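Local coordinates for protein R-imine reductase (Streptomyces kanamyceticus, PDB 3ZGY) that catalyses the R-selective reduction of imines, probably drawing hydride from NADPH bound by a Rossmann-type domain, at residues Val271-Glu274 against Leu275-Ile279. Residues are numbered along the deposited sequence; the frame is centred on the assembly and turned at random.
Sequences VNAE and LPRFI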
loop_
_atom_site.group_PDB
_atom_site.type_symbol
_atom_site.label_atom_id
_atom_site.label_comp_id
_atom_site.label_asym_id
_atom_site.label_seq_id
_atom_site.Cartn_x
_atom_site.Cartn_y
_atom_site.Cartn_z
ATOM N N VAL D 271 -15.760 2.937 14.835
ATOM C CA VAL D 271 -15.118 3.492 13.655
ATOM C C VAL D 271 -15.662 2.698 12.480
ATOM O O VAL D 271 -16.285 1.665 12.639
ATOM C CB VAL D 271 -13.580 3.422 13.707
ATOM C CG1 VAL D 271 -13.074 4.104 14.951
ATOM C CG2 VAL D 271 -13.078 1.987 13.672
ATOM N N ASN D 272 -15.446 3.198 11.294
ATOM C CA ASN D 272 -15.876 2.498 10.109
ATOM C C ASN D 272 -15.345 1.088 9.971
ATOM O O ASN D 272 -14.164 0.867 10.105
ATOM C CB ASN D 272 -15.429 3.282 8.885
ATOM C CG ASN D 272 -16.304 3.013 7.712
ATOM O OD1 ASN D 272 -16.092 2.047 6.980
ATOM N ND2 ASN D 272 -17.364 3.777 7.606
ATOM N N ALA D 273 -16.212 0.151 9.619
ATOM C CA ALA D 273 -15.807 -1.238 9.433
ATOM C C ALA D 273 -15.998 -1.762 7.996
ATOM O O ALA D 273 -15.785 -2.952 7.753
ATOM C CB ALA D 273 -16.546 -2.135 10.397
ATOM N N GLU D 274 -16.281 -0.893 7.030
ATOM C CA GLU D 274 -16.427 -1.375 5.664
ATOM C C GLU D 274 -15.165 -2.026 5.080
ATOM O O GLU D 274 -15.200 -3.176 4.601
ATOM C CB GLU D 274 -16.938 -0.280 4.788
ATOM C CG GLU D 274 -18.408 0.001 5.071
ATOM C CD GLU D 274 -18.781 1.433 4.783
ATOM O OE1 GLU D 274 -18.467 1.925 3.682
ATOM O OE2 GLU D 274 -19.392 2.078 5.656
ATOM N N LEU D 275 -14.026 -1.382 5.249
ATOM C CA LEU D 275 -12.799 -1.962 4.746
ATOM C C LEU D 275 -12.502 -3.357 5.331
ATOM O O LEU D 275 -12.273 -4.294 4.570
ATOM C CB LEU D 275 -11.630 -0.993 4.902
ATOM C CG LEU D 275 -10.266 -1.564 4.580
ATOM C CD1 LEU D 275 -10.203 -2.126 3.170
ATOM C CD2 LEU D 275 -9.260 -0.448 4.771
ATOM N N PRO D 276 -12.517 -3.512 6.666
ATOM C CA PRO D 276 -12.297 -4.874 7.226
ATOM C C PRO D 276 -13.331 -5.907 6.775
ATOM O O PRO D 276 -12.977 -7.072 6.585
ATOM C CB PRO D 276 -12.423 -4.663 8.716
ATOM C CG PRO D 276 -12.046 -3.240 8.921
ATOM C CD PRO D 276 -12.524 -2.486 7.720
ATOM N N ARG D 277 -14.575 -5.486 6.561
ATOM C CA ARG D 277 -15.591 -6.401 6.012
ATOM C C ARG D 277 -15.269 -6.816 4.578
ATOM O O ARG D 277 -15.310 -8.013 4.235
ATOM C CB ARG D 277 -16.965 -5.766 6.026
ATOM C CG ARG D 277 -17.594 -5.839 7.401
ATOM C CD ARG D 277 -19.051 -5.434 7.402
ATOM N NE ARG D 277 -19.460 -4.854 8.672
ATOM C CZ ARG D 277 -19.792 -3.573 8.868
ATOM N NH1 ARG D 277 -19.760 -2.681 7.885
ATOM N NH2 ARG D 277 -20.158 -3.177 10.091
ATOM N N PHE D 278 -14.944 -5.827 3.745
ATOM C CA PHE D 278 -14.473 -6.126 2.396
ATOM C C PHE D 278 -13.327 -7.146 2.367
ATOM O O PHE D 278 -13.371 -8.139 1.645
ATOM C CB PHE D 278 -14.015 -4.868 1.732
ATOM C CG PHE D 278 -13.515 -5.096 0.378
ATOM C CD1 PHE D 278 -14.388 -5.234 -0.665
ATOM C CD2 PHE D 278 -12.165 -5.210 0.142
ATOM C CE1 PHE D 278 -13.931 -5.444 -1.952
ATOM C CE2 PHE D 278 -11.706 -5.442 -1.121
ATOM C CZ PHE D 278 -12.587 -5.558 -2.178
ATOM N N ILE D 279 -12.311 -6.906 3.177
ATOM C CA ILE D 279 -11.222 -7.839 3.284
ATOM C C ILE D 279 -11.719 -9.263 3.604
ATOM O O ILE D 279 -11.290 -10.209 2.990
ATOM C CB ILE D 279 -10.241 -7.333 4.358
ATOM C CG1 ILE D 279 -9.564 -6.085 3.870
ATOM C CG2 ILE D 279 -9.166 -8.356 4.715
ATOM C CD1 ILE D 279 -8.675 -5.459 4.902
HETATM O O HOH W 1 -13.688 0.924 6.549
#
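Ala273 O accepts from Arg277 N at 3.1 Å, the first i to i+4 bond of helix 274-291, and Glu274 O follows with Phe278 N at 2.8 Å, its N-H...O angle of 179° essentially straight. Ala273 is thus the N-cap residue. The side chain that serves the helix start comes from one residue earlier: Asn272 OD1 takes Glu274 N at 2.9 Å, met from above its carbonyl plane, and also accepts from a water. That water in turn receives Leu275 N at 2.7 Å, so both leading N-H groups are engaged. Pro276, which has no N-H to offer, lays CD against Ala273 O at 3.3 Å.

In the side-chain contacts, Asn272 ND2 donates to Glu274 OE2 (3.3 Å) from above the carboxylate plane. Glu274 OE1 pairs with Arg285 of the second subunit, whereas the Arg277 chain, extended from CG to NE, runs back toward the helix start, where Ala273 CB lies over one guanidinium face, offset toward its rim and 3.8 Å from Arg277 NH2; its salt bridge is to Glu267 on helix 252-269. With an alanine here in place of Glu274, Arg285 of the second subunit would probably be left without this carboxylate partner, and Asn272 ND2 without one of its acceptors. The geometry is that of an Asx turn leading into a helix N-terminus, here at the dimer interface of the all-helical C-terminal domain.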